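Local coordinates for protein alpha-1,3-glucanase (Bacillus circulans, PDB 5ZRU) that hydrolyses alpha-1,3-glucan as a glycoside hydrolase of family 87, this chain being its catalytic unit, with calcium and zinc ions bound, at residues N393-Y398 against G417-H422; T449-S454 against K485-T490. All coordinates share one frame; numbering follows the deposited sequence.

Contacts 1 and 2 lie side by side in the part of the chain assigned to catalytic domain D2, their centres about 10 Å apart, and each joins two parallel strands on successive turns of a beta-helix. Strands 419-421 and 451-459 are neighbours, so residues 417-422 probably hydrogen-bond directly to residues 449-454, A420 N to V452 O and H422 N to S454 O. Both contacts are partly buried, with an interior and an outer face. Both have backbone bonds between parallel strands; contact 1 is the more polar, adding a histidine-backbone bond, a hydroxyl pair and a tyrosine-histidine pair, whereas contact 2 adds a phenylalanine pair and aliphatic packing on its inner face.

Contact 1. Residues N393-Y398 against G417-H422; sequences NNTFSY and GHKATH
N393-Y398 and G417-H422 run parallel, the axes of strands 395-397 and 419-421 being 4.6 Å apart at 6°, and F396 N donates to K419 O (3.0 Å) while K419 N donates to N394 O (2.9 Å). At the N-terminal end H418 replaces a backbone acceptor: N394 N reaches H418 ND1 at 3.1 Å, in the imidazole plane. H418 NE2 meets G414 O, which is consistent with the proton sitting on NE2. The N394 amide lies alongside the ring with its plane nearly parallel to it (7°), but offset to one side of the ring plane, and is held at its own ends by T360 O and S363 N. On the face bearing T395, the lysine chain of K419 runs beside the threonine, its CE 3.7 Å from T395 OG1, and a water donates to both T395 OG1 and G417 O. Farther along, S397 OG and T421 OG1 form a hydroxyl pair at 2.9 Å. T421 OG1 stands between its backbone N and carbonyl carbon (chi1 73°), where it also meets H422 ND1 at the imidazole edge. The Y398 and H422 rings are near parallel but slid apart: H422 CB sits over the tyrosine centre, 3.5 Å from the centroid, and Y398 OH lies over the histidine face. F396 and A420 turn to the other face, where F396 packs on L378 and V380. Strand 364-366 bonds to residues 395-397 on one flank, and strand 451-459 takes up H418 and A420 on the other.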
ATOM      1  N   ASN A 393     -15.241   7.130  12.870  1.00  8.98           N
ATOM      2  CA  ASN A 393     -14.626   6.144  13.766  1.00  9.46           C
ATOM      3  C   ASN A 393     -13.893   5.028  13.019  1.00 11.44           C
ATOM      4  O   ASN A 393     -13.976   3.859  13.394  1.00  9.92           O
ATOM      5  CB  ASN A 393     -15.672   5.542  14.711  1.00 10.00           C
ATOM      6  CG  ASN A 393     -16.482   6.596  15.428  1.00 17.60           C
ATOM      7  OD1 ASN A 393     -16.012   7.717  15.634  1.00 13.66           O
ATOM      8  ND2 ASN A 393     -17.717   6.244  15.812  1.00 15.35           N
ATOM      9  N   ASN A 394     -13.147   5.373  11.975  1.00 11.38           N
ATOM     10  CA  ASN A 394     -12.325   4.372  11.306  1.00 11.61           C
ATOM     11  C   ASN A 394     -10.918   4.356  11.903  1.00 10.99           C
ATOM     12  O   ASN A 394     -10.443   5.355  12.447  1.00  9.69           O
ATOM     13  CB  ASN A 394     -12.274   4.630   9.799  1.00 10.15           C
ATOM     14  CG  ASN A 394     -13.636   4.455   9.144  1.00 10.39           C
ATOM     15  OD1 ASN A 394     -14.351   3.495   9.434  1.00 10.13           O
ATOM     16  ND2 ASN A 394     -14.007   5.386   8.274  1.00 10.12           N
ATOM     17  N   THR A 395     -10.260   3.201  11.818  1.00  9.36           N
ATOM     18  CA  THR A 395      -8.988   2.969  12.495  1.00  9.99           C
ATOM     19  C   THR A 395      -7.984   2.317  11.553  1.00 11.28           C
ATOM     20  O   THR A 395      -8.288   1.286  10.949  1.00  9.58           O
ATOM     21  CB  THR A 395      -9.168   2.056  13.707  1.00 10.71           C
ATOM     22  OG1 THR A 395     -10.105   2.644  14.617  1.00 11.10           O
ATOM     23  CG2 THR A 395      -7.820   1.811  14.395  1.00 12.39           C
ATOM     24  N   PHE A 396      -6.781   2.888  11.478  1.00 10.01           N
ATOM     25  CA  PHE A 396      -5.651   2.335  10.727  1.00 10.03           C
ATOM     26  C   PHE A 396      -4.523   2.116  11.730  1.00 10.37           C
ATOM     27  O   PHE A 396      -3.793   3.062  12.046  1.00  9.79           O
ATOM     28  CB  PHE A 396      -5.177   3.285   9.613  1.00  7.98           C
ATOM     29  CG  PHE A 396      -6.191   3.541   8.517  1.00 10.04           C
ATOM     30  CD1 PHE A 396      -7.027   2.532   8.055  1.00  9.49           C
ATOM     31  CD2 PHE A 396      -6.283   4.800   7.933  1.00 11.05           C
ATOM     32  CE1 PHE A 396      -7.954   2.787   7.037  1.00 10.95           C
ATOM     33  CE2 PHE A 396      -7.199   5.058   6.915  1.00  8.26           C
ATOM     34  CZ  PHE A 396      -8.037   4.059   6.468  1.00  9.69           C
ATOM     35  N   SER A 397      -4.351   0.892  12.233  1.00  8.31           N
ATOM     36  CA  SER A 397      -3.395   0.700  13.316  1.00 10.31           C
ATOM     37  C   SER A 397      -2.537  -0.536  13.101  1.00  8.97           C
ATOM     38  O   SER A 397      -2.971  -1.517  12.502  1.00  8.34           O
ATOM     39  CB  SER A 397      -4.107   0.614  14.682  1.00 11.85           C
ATOM     40  OG  SER A 397      -4.659   1.888  15.006  1.00 14.10           O
ATOM     41  N   TYR A 398      -1.305  -0.468  13.615  1.00  8.14           N
ATOM     42  CA  TYR A 398      -0.364  -1.595  13.588  1.00  9.60           C
ATOM     43  C   TYR A 398      -0.050  -2.036  12.163  1.00  9.88           C
ATOM     44  O   TYR A 398       0.048  -3.228  11.875  1.00  8.82           O
ATOM     45  CB  TYR A 398      -0.880  -2.773  14.417  1.00 11.05           C
ATOM     46  CG  TYR A 398      -0.932  -2.457  15.897  1.00 10.61           C
ATOM     47  CD1 TYR A 398       0.212  -2.545  16.684  1.00 10.17           C
ATOM     48  CD2 TYR A 398      -2.119  -2.050  16.498  1.00 11.88           C
ATOM     49  CE1 TYR A 398       0.171  -2.247  18.042  1.00 11.72           C
ATOM     50  CE2 TYR A 398      -2.169  -1.752  17.852  1.00 11.92           C
ATOM     51  CZ  TYR A 398      -1.024  -1.845  18.610  1.00 15.16           C
ATOM     52  OH  TYR A 398      -1.095  -1.546  19.953  1.00 18.26           O
ATOM     53  N   GLY A 417     -13.748  11.201  14.367  1.00  9.54           N
ATOM     54  CA  GLY A 417     -13.384  10.122  15.280  1.00 11.42           C
ATOM     55  C   GLY A 417     -12.394   9.095  14.766  1.00 11.30           C
ATOM     56  O   GLY A 417     -12.216   8.058  15.416  1.00 11.00           O
ATOM     57  N   HIS A 418     -11.753   9.340  13.626  1.00 10.21           N
ATOM     58  CA  HIS A 418     -10.800   8.386  13.073  1.00  9.87           C
ATOM     59  C   HIS A 418      -9.523   8.376  13.896  1.00 12.84           C
ATOM     60  O   HIS A 418      -9.160   9.371  14.523  1.00  9.66           O
ATOM     61  CB  HIS A 418     -10.462   8.745  11.627  1.00 10.75           C
ATOM     62  CG  HIS A 418     -11.658   9.050  10.788  1.00 11.45           C
ATOM     63  ND1 HIS A 418     -12.711   8.174  10.655  1.00  9.99           N
ATOM     64  CD2 HIS A 418     -11.964  10.127  10.023  1.00  9.95           C
ATOM     65  CE1 HIS A 418     -13.619   8.697   9.848  1.00 10.48           C
ATOM     66  NE2 HIS A 418     -13.193   9.886   9.459  1.00 10.43           N
ATOM     67  N   LYS A 419      -8.821   7.246  13.885  1.00  9.49           N
ATOM     68  CA  LYS A 419      -7.512   7.221  14.514  1.00  9.34           C
ATOM     69  C   LYS A 419      -6.561   6.355  13.709  1.00 10.00           C
ATOM     70  O   LYS A 419      -6.973   5.436  13.005  1.00  9.32           O
ATOM     71  CB  LYS A 419      -7.560   6.721  15.953  1.00 13.65           C
ATOM     72  CG  LYS A 419      -7.839   5.249  16.092  1.00 15.49           C
ATOM     73  CD  LYS A 419      -7.936   4.898  17.586  1.00 25.00           C
ATOM     74  CE  LYS A 419      -8.557   3.533  17.810  1.00 28.12           C
ATOM     75  NZ  LYS A 419      -8.457   3.117  19.239  1.00 32.31           N
ATOM     76  N   ALA A 420      -5.278   6.665  13.831  1.00  8.87           N
ATOM     77  CA  ALA A 420      -4.222   5.893  13.186  1.00 10.94           C
ATOM     78  C   ALA A 420      -3.106   5.780  14.208  1.00  9.97           C
ATOM     79  O   ALA A 420      -2.477   6.788  14.547  1.00  9.48           O
ATOM     80  CB  ALA A 420      -3.743   6.563  11.894  1.00  9.46           C
ATOM     81  N   THR A 421      -2.868   4.573  14.719  1.00  9.59           N
ATOM     82  CA  THR A 421      -1.913   4.408  15.811  1.00  8.07           C
ATOM     83  C   THR A 421      -1.005   3.211  15.558  1.00  9.42           C
ATOM     84  O   THR A 421      -1.379   2.259  14.875  1.00  9.04           O
ATOM     85  CB  THR A 421      -2.608   4.217  17.174  1.00 11.16           C
ATOM     86  OG1 THR A 421      -3.183   2.906  17.227  1.00 13.46           O
ATOM     87  CG2 THR A 421      -3.705   5.257  17.404  1.00 11.37           C
ATOM     88  N   HIS A 422       0.192   3.264  16.135  1.00  7.93           N
ATOM     89  CA  HIS A 422       1.117   2.128  16.140  1.00  8.78           C
ATOM     90  C   HIS A 422       1.539   1.726  14.727  1.00  9.82           C
ATOM     91  O   HIS A 422       1.728   0.548  14.426  1.00  9.84           O
ATOM     92  CB  HIS A 422       0.515   0.950  16.908  1.00 11.25           C
ATOM     93  CG  HIS A 422       0.305   1.256  18.361  1.00 11.94           C
ATOM     94  ND1 HIS A 422      -0.876   1.772  18.851  1.00 18.33           N
ATOM     95  CD2 HIS A 422       1.154   1.191  19.415  1.00  9.98           C
ATOM     96  CE1 HIS A 422      -0.756   1.981  20.148  1.00 12.00           C
ATOM     97  NE2 HIS A 422       0.461   1.630  20.518  1.00 13.48           N
TER
HETATM   98  O   HOH W   1     -11.501   5.300  15.443  1.00 13.49           O

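Contact 2. Residues T449-S454 against K485-T490; sequences TGIVFS and KNVTFT
F453 and F489 meet across the two strands as a near-parallel pair of rings, planes 7° apart, slid so that they barely overlap; F453 CD1 comes within 3.3 Å of F489 CE2. Both side chains leave the backbone in the same way, CG anti to the carbonyl carbon (chi1 -63° in F453, -60° in F489); this matching first torsion sends both rings the same way, and similar second torsions keep their planes near parallel. At the edge of the F453 ring, in its plane, V487 CG1 lies 4.0 Å from F453 CE1, and V487 also lies beside I451, joining the aromatic and aliphatic parts of one face. With an alanine in place of F453, the F489 ring would probably lose its neighbour on this side and V487 CG1 its aromatic edge, opening a gap in the buried face. The parallel backbones set this register by four bonds: N486 O accepts I451 N and I451 O accepts T488 N, each at 2.9 Å, then T488 O accepts F453 N and F453 O accepts T490 N, each at 2.8 Å. On the opposite face, a water donates to I451 O (2.8 Å) and also meets T488 OG1, tying the hydroxyl to the neighbouring strand. Farther out, M436 touches I451, F453 and V487 from strand 435-437, while the N486 amide is bonded to N512 and N448 where the chain turns its corner. The F489 ring stacks in turn on F515, so that F453, F489 and F515 make an aromatic ladder along successive turns, a feature familiar from the parallel beta-helix of pectate lyase-like domains.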
ATOM      1  N   THR A 449     -15.380  15.331  16.221  1.00 11.85           N
ATOM      2  CA  THR A 449     -15.179  15.384  17.666  1.00 14.71           C
ATOM      3  C   THR A 449     -13.730  15.150  18.057  1.00 16.86           C
ATOM      4  O   THR A 449     -13.351  15.437  19.200  1.00 13.78           O
ATOM      5  CB  THR A 449     -16.068  14.347  18.364  1.00 12.84           C
ATOM      6  OG1 THR A 449     -15.698  13.029  17.936  1.00 15.52           O
ATOM      7  CG2 THR A 449     -17.533  14.598  18.022  1.00 20.63           C
ATOM      8  N   GLY A 450     -12.922  14.616  17.147  1.00 11.25           N
ATOM      9  CA  GLY A 450     -11.508  14.465  17.396  1.00 10.67           C
ATOM     10  C   GLY A 450     -10.919  13.316  16.605  1.00 13.96           C
ATOM     11  O   GLY A 450     -11.491  12.223  16.570  1.00 11.74           O
ATOM     12  N   ILE A 451      -9.776  13.560  15.974  1.00 10.43           N
ATOM     13  CA  ILE A 451      -9.012  12.562  15.240  1.00  8.74           C
ATOM     14  C   ILE A 451      -7.651  12.437  15.908  1.00 11.60           C
ATOM     15  O   ILE A 451      -7.090  13.438  16.369  1.00 13.81           O
ATOM     16  CB  ILE A 451      -8.888  12.973  13.753  1.00 10.06           C
ATOM     17  CG1 ILE A 451     -10.206  12.713  13.016  1.00  9.00           C
ATOM     18  CG2 ILE A 451      -7.681  12.304  13.064  1.00 10.92           C
ATOM     19  CD1 ILE A 451     -10.271  13.354  11.623  1.00  9.84           C
ATOM     20  N   VAL A 452      -7.129  11.212  15.995  1.00 10.61           N
ATOM     21  CA  VAL A 452      -5.903  10.943  16.740  1.00 10.03           C
ATOM     22  C   VAL A 452      -4.914  10.198  15.853  1.00 13.10           C
ATOM     23  O   VAL A 452      -5.276   9.205  15.214  1.00 11.20           O
ATOM     24  CB  VAL A 452      -6.182  10.123  18.015  1.00 10.74           C
ATOM     25  CG1 VAL A 452      -4.874   9.660  18.643  1.00 17.06           C
ATOM     26  CG2 VAL A 452      -6.991  10.944  19.004  1.00 14.55           C
ATOM     27  N   PHE A 453      -3.662  10.664  15.844  1.00  9.14           N
ATOM     28  CA  PHE A 453      -2.517   9.908  15.346  1.00 10.14           C
ATOM     29  C   PHE A 453      -1.583   9.665  16.520  1.00 11.32           C
ATOM     30  O   PHE A 453      -1.265  10.604  17.257  1.00 13.37           O
ATOM     31  CB  PHE A 453      -1.755  10.666  14.252  1.00  9.77           C
ATOM     32  CG  PHE A 453      -2.565  10.938  13.010  1.00 10.14           C
ATOM     33  CD1 PHE A 453      -3.360  12.071  12.911  1.00 11.43           C
ATOM     34  CD2 PHE A 453      -2.513  10.060  11.937  1.00  8.26           C
ATOM     35  CE1 PHE A 453      -4.091  12.326  11.766  1.00 11.16           C
ATOM     36  CE2 PHE A 453      -3.248  10.306  10.786  1.00 10.90           C
ATOM     37  CZ  PHE A 453      -4.037  11.444  10.698  1.00 10.75           C
ATOM     38  N   SER A 454      -1.135   8.426  16.707  1.00  9.87           N
ATOM     39  CA  SER A 454      -0.255   8.206  17.845  1.00  9.95           C
ATOM     40  C   SER A 454       0.684   7.044  17.592  1.00 11.57           C
ATOM     41  O   SER A 454       0.449   6.196  16.724  1.00  9.02           O
ATOM     42  CB  SER A 454      -1.037   7.939  19.137  1.00 12.73           C
ATOM     43  OG  SER A 454      -1.455   6.584  19.182  1.00 14.15           O
ATOM     44  N   LYS A 485      -9.581  20.608  11.789  1.00 11.90           N
ATOM     45  CA  LYS A 485     -10.050  20.905  13.138  1.00 13.99           C
ATOM     46  C   LYS A 485     -10.065  19.649  14.003  1.00  9.88           C
ATOM     47  O   LYS A 485     -10.501  18.588  13.552  1.00 12.64           O
ATOM     48  CB  LYS A 485     -11.458  21.509  13.073  1.00 17.41           C
ATOM     49  CG  LYS A 485     -12.150  21.651  14.394  1.00 21.95           C
ATOM     50  CD  LYS A 485     -13.411  22.514  14.278  1.00 28.32           C
ATOM     51  CE  LYS A 485     -14.520  21.849  13.485  1.00 25.80           C
ATOM     52  NZ  LYS A 485     -15.831  22.547  13.750  1.00 35.41           N
ATOM     53  N   ASN A 486      -9.583  19.783  15.246  1.00 12.54           N
ATOM     54  CA  ASN A 486      -9.647  18.755  16.294  1.00 10.62           C
ATOM     55  C   ASN A 486      -8.824  17.512  15.927  1.00 11.27           C
ATOM     56  O   ASN A 486      -9.338  16.412  15.691  1.00  9.33           O
ATOM     57  CB  ASN A 486     -11.103  18.384  16.615  1.00 10.97           C
ATOM     58  CG  ASN A 486     -11.893  19.551  17.195  1.00 17.01           C
ATOM     59  OD1 ASN A 486     -11.328  20.449  17.824  1.00 14.17           O
ATOM     60  ND2 ASN A 486     -13.203  19.540  16.987  1.00 16.52           N
ATOM     61  N   VAL A 487      -7.508  17.710  15.909  1.00 10.12           N
ATOM     62  CA  VAL A 487      -6.563  16.651  15.573  1.00 12.59           C
ATOM     63  C   VAL A 487      -5.458  16.651  16.618  1.00 12.00           C
ATOM     64  O   VAL A 487      -4.936  17.713  16.978  1.00 11.93           O
ATOM     65  CB  VAL A 487      -5.965  16.820  14.159  1.00  8.62           C
ATOM     66  CG1 VAL A 487      -5.193  15.564  13.777  1.00 10.99           C
ATOM     67  CG2 VAL A 487      -7.050  17.096  13.126  1.00  9.40           C
ATOM     68  N   THR A 488      -5.111  15.466  17.110  1.00 11.81           N
ATOM     69  CA  THR A 488      -4.034  15.307  18.077  1.00 11.97           C
ATOM     70  C   THR A 488      -3.047  14.287  17.539  1.00 11.44           C
ATOM     71  O   THR A 488      -3.457  13.224  17.056  1.00 13.13           O
ATOM     72  CB  THR A 488      -4.574  14.850  19.435  1.00 12.75           C
ATOM     73  OG1 THR A 488      -5.592  15.757  19.872  1.00 14.25           O
ATOM     74  CG2 THR A 488      -3.448  14.797  20.480  1.00 13.38           C
ATOM     75  N   PHE A 489      -1.757  14.620  17.619  1.00  9.67           N
ATOM     76  CA  PHE A 489      -0.646  13.735  17.287  1.00  9.95           C
ATOM     77  C   PHE A 489       0.135  13.491  18.567  1.00 11.04           C
ATOM     78  O   PHE A 489       0.564  14.450  19.217  1.00 13.13           O
ATOM     79  CB  PHE A 489       0.283  14.351  16.236  1.00 10.16           C
ATOM     80  CG  PHE A 489      -0.382  14.663  14.937  1.00 10.08           C
ATOM     81  CD1 PHE A 489      -1.183  15.781  14.800  1.00 12.40           C
ATOM     82  CD2 PHE A 489      -0.182  13.841  13.841  1.00  9.33           C
ATOM     83  CE1 PHE A 489      -1.781  16.078  13.598  1.00 14.61           C
ATOM     84  CE2 PHE A 489      -0.793  14.124  12.636  1.00  9.84           C
ATOM     85  CZ  PHE A 489      -1.591  15.245  12.515  1.00 13.06           C
ATOM     86  N   THR A 490       0.321  12.225  18.938  1.00 10.29           N
ATOM     87  CA  THR A 490       1.006  11.928  20.193  1.00  9.20           C
ATOM     88  C   THR A 490       2.001  10.790  19.999  1.00 10.84           C
ATOM     89  O   THR A 490       1.658   9.760  19.415  1.00 10.09           O
ATOM     90  CB  THR A 490      -0.012  11.574  21.287  1.00 10.00           C
ATOM     91  OG1 THR A 490      -0.947  12.655  21.410  1.00 12.36           O
ATOM     92  CG2 THR A 490       0.700  11.364  22.623  1.00 14.25           C
TER
HETATM   93  O   HOH W   2      -8.074  14.617  18.757  1.00 13.42           O